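Local coordinates for cobalamin biosynthesis protein (PDB 3BY5) that probably takes part in the biosynthesis of cobalamin (vitamin B12) as a CbiG-type protein, although its exact role is not established, at residues I15-R18 with K19-S23; G94-V98 with S99-A103. All coordinates share one frame; numbering follows the deposited sequence.

Interaction 1. Residues I15-R18 with K19-S23; sequences IGCR and KGAAS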
# COMPACT_ATOMS: atom_id res chain seq x y z
N ILE A 15 -4.06 -6.72 8.36
CA ILE A 15 -4.30 -8.16 8.17
C ILE A 15 -3.05 -8.99 8.43
O ILE A 15 -1.99 -8.73 7.88
CB ILE A 15 -4.84 -8.49 6.75
CG1 ILE A 15 -6.01 -7.57 6.36
CG2 ILE A 15 -5.25 -9.96 6.65
CD1 ILE A 15 -7.23 -7.66 7.26
N GLY A 16 -3.20 -10.00 9.29
CA GLY A 16 -2.17 -11.00 9.50
C GLY A 16 -2.79 -12.37 9.30
O GLY A 16 -3.95 -12.59 9.64
N CYS A 17 -2.02 -13.29 8.72
CA CYS A 17 -2.45 -14.67 8.55
C CYS A 17 -1.26 -15.62 8.49
O CYS A 17 -0.13 -15.19 8.26
CB CYS A 17 -3.33 -14.84 7.30
SG CYS A 17 -2.71 -14.04 5.81
N ARG A 18 -1.53 -16.90 8.73
CA ARG A 18 -0.50 -17.93 8.63
C ARG A 18 -0.24 -18.23 7.15
O ARG A 18 -1.12 -18.02 6.30
CB ARG A 18 -0.93 -19.20 9.39
CG ARG A 18 0.10 -19.72 10.40
CD ARG A 18 1.30 -20.38 9.74
NE ARG A 18 2.56 -20.07 10.42
CZ ARG A 18 3.33 -19.00 10.18
NH1 ARG A 18 4.45 -18.82 10.86
NH2 ARG A 18 2.98 -18.11 9.26
N LYS A 19 0.98 -18.69 6.85
CA LYS A 19 1.40 -19.07 5.49
C LYS A 19 0.42 -20.07 4.89
O LYS A 19 0.25 -21.18 5.40
CB LYS A 19 2.81 -19.67 5.50
CG LYS A 19 3.93 -18.75 5.97
CD LYS A 19 5.20 -19.55 6.24
CE LYS A 19 6.30 -18.72 6.89
NZ LYS A 19 7.44 -19.57 7.32
N GLY A 20 -0.24 -19.65 3.81
CA GLY A 20 -1.23 -20.48 3.14
C GLY A 20 -2.60 -20.18 3.68
O GLY A 20 -3.15 -20.95 4.48
N ALA A 21 -3.15 -19.04 3.27
CA ALA A 21 -4.50 -18.64 3.64
C ALA A 21 -5.27 -18.31 2.38
O ALA A 21 -4.78 -17.58 1.52
CB ALA A 21 -4.46 -17.43 4.57
N ALA A 22 -6.47 -18.89 2.25
CA ALA A 22 -7.34 -18.66 1.09
C ALA A 22 -7.87 -17.23 1.11
O ALA A 22 -8.11 -16.67 2.17
CB ALA A 22 -8.48 -19.66 1.08
N SER A 23 -8.04 -16.66 -0.08
CA SER A 23 -8.52 -15.29 -0.23
C SER A 23 -9.89 -15.09 0.41
O SER A 23 -10.15 -14.05 1.01
CB SER A 23 -8.56 -14.88 -1.71
OG SER A 23 -9.55 -15.61 -2.42
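The chain reverses here between strand 11-17 and helix 23-37, and C17, on the way out of the strand, meets A21 across the bend. Their CB atoms lie 3.9 Å apart, an apolar touch in which the small methyl of A21 also reaches the sulfur, SG of C17 being 4.0 Å from CB of A21. With chi1 at 46°, C17 places SG between its own backbone N and carbonyl carbon and keeps it on the side of the bend where A21 lies. I26 of helix 23-37 packs on both side chains, and small residues suit the place where strand and returning loop come together.

The reversal itself runs through K19 and G20. G20 has phi 92° and psi 76°, backbone angles at which a side chain would press on the carbonyl oxygen of K19, so glycine is the natural choice. The oxygen of R18 faces inward, with CB of A21 3.8 Å from O of R18, and receives no hydrogen bond from 19-23.

On the outer side, R18 and K19 run alongside each other in the same direction. The chain of R18 is bent at chi2 and chi3, which brings its guanidinium back beside the extended aliphatic stem of K19; NH2 of R18 is 3.5 Å from CG of K19, and CD of K19 lies over one guanidinium face. Long, flexible, charged side chains suit this exposed corner, where K50 adds another positive group near R18. Such a short strand-to-helix connection, entering the helix through A22 at the N-cap, is characteristic of a beta-alpha unit in an alpha/beta fold.

Interaction 2. Residues G94-V98 with S99-A103; sequences GSPSV and SEAAA. With SO4 (sulfate ion), chain B.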
# COMPACT_ATOMS: atom_id res chain seq x y z
N GLY A 94 1.57 -1.68 26.38
CA GLY A 94 2.89 -1.91 25.82
C GLY A 94 2.99 -1.87 24.31
O GLY A 94 2.62 -0.88 23.68
N SER A 95 3.51 -2.96 23.74
CA SER A 95 3.83 -3.07 22.32
C SER A 95 2.63 -3.47 21.48
O SER A 95 1.88 -4.37 21.87
CB SER A 95 4.95 -4.10 22.11
OG SER A 95 5.26 -4.25 20.74
N PRO A 96 2.45 -2.83 20.30
CA PRO A 96 1.40 -3.28 19.40
C PRO A 96 1.78 -4.58 18.71
O PRO A 96 2.96 -4.90 18.58
CB PRO A 96 1.30 -2.14 18.39
CG PRO A 96 2.64 -1.54 18.37
CD PRO A 96 3.20 -1.69 19.75
N SER A 97 0.78 -5.33 18.27
CA SER A 97 1.03 -6.51 17.46
C SER A 97 1.38 -6.08 16.04
O SER A 97 1.20 -4.92 15.65
CB SER A 97 -0.18 -7.44 17.48
OG SER A 97 -1.23 -6.97 16.66
N VAL A 98 1.89 -7.03 15.26
CA VAL A 98 2.34 -6.79 13.90
C VAL A 98 1.22 -6.22 13.02
O VAL A 98 1.45 -5.25 12.29
CB VAL A 98 2.93 -8.09 13.29
CG1 VAL A 98 3.68 -7.78 12.03
CG2 VAL A 98 3.88 -8.75 14.27
N SER A 99 0.02 -6.79 13.12
CA SER A 99 -1.16 -6.31 12.40
C SER A 99 -1.62 -4.94 12.88
O SER A 99 -2.11 -4.14 12.07
CB SER A 99 -2.33 -7.28 12.54
OG SER A 99 -1.89 -8.61 12.40
N GLU A 100 -1.49 -4.69 14.18
CA GLU A 100 -1.87 -3.42 14.78
C GLU A 100 -0.95 -2.31 14.28
O GLU A 100 -1.41 -1.25 13.87
CB GLU A 100 -1.86 -3.50 16.31
CG GLU A 100 -3.05 -4.24 16.91
CD GLU A 100 -2.88 -4.56 18.39
OE1 GLU A 100 -1.75 -4.49 18.90
OE2 GLU A 100 -3.89 -4.90 19.05
N ALA A 101 0.35 -2.60 14.29
CA ALA A 101 1.36 -1.67 13.80
C ALA A 101 1.28 -1.40 12.29
O ALA A 101 1.67 -0.33 11.84
CB ALA A 101 2.75 -2.16 14.19
N ALA A 102 0.79 -2.39 11.53
CA ALA A 102 0.57 -2.25 10.08
C ALA A 102 -0.61 -1.35 9.76
O ALA A 102 -0.51 -0.50 8.89
CB ALA A 102 0.39 -3.60 9.43
N ALA A 103 -1.71 -1.55 10.48
CA ALA A 103 -2.92 -0.73 10.35
C ALA A 103 -2.67 0.72 10.76
O ALA A 103 -3.17 1.63 10.11
CB ALA A 103 -4.05 -1.30 11.18
S SO4 B . -0.83 -10.40 14.85
O1 SO4 B . -0.22 -10.22 13.54
O2 SO4 B . -1.74 -9.30 15.13
O3 SO4 B . -1.58 -11.65 14.88
O4 SO4 B . 0.21 -10.43 15.87
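The backbone arrives extended through P96 and S97, the N-cap, and coils into helix 98-107 at V98, the first turns being closed by A101 N to S97 O (2.8 Å) and A102 N to V98 O (3.0 Å). The N-H of S97 points almost straight at the carboxylate, N of S97 to OE1 of E100 being 2.7 Å with an angle of 174° at the hydrogen; the oxygen is met on its anti side, 30° out of the carboxylate plane. Glutamate suits this place because its extended chain is long enough to bring a carboxylate back to the N-H of S97; CG lies beside the backbone N of E100 (chi1 -76°). H92 NE2 is also bonded to OE1, so this oxygen is gripped twice.

The hydroxyl of S97 serves two ends, taking a weak bond from N of E100 (3.4 Å to OG of S97) and donating to a sulfate ion, with OG of S97 2.8 Å from O2. OG of S99 donates to O1 of the sulfate at 2.6 Å; N of S99 adds a weak bond to O1, and T124 OG1 binds the ion as well. The first turn thus faces the anion with N-H and hydroxyl donors, and the positive end of the helix dipole would probably add to the attraction.

On the buried side, CG of P96 packs against CB of A101 at 4.2 Å, its rigid ring suiting the extended approach. Together S97 and E100 form a capping box, at a helix start that holds a sulfate in this crystal.

Interactions 1 and 2 follow each other along the chain, with centres about 17 Å apart, yet their near edges meet: OG of S99 lies 3.6 Å from N of G16, a packing contact. Strand 11-17, which leads into the bend of 15-23, adjoins strand 123-129 in the central sheet, and G16 pairs through its backbone with T124. Since T124 is also bonded to the sulfate held at the start of helix 98-107, the strand of interaction 1 borders the anion site of interaction 2; CA of G16 is 4.6 Å from O1 of the sulfate. The ion probably came from the crystallisation liquor, so whether the site serves a natural ligand remains open.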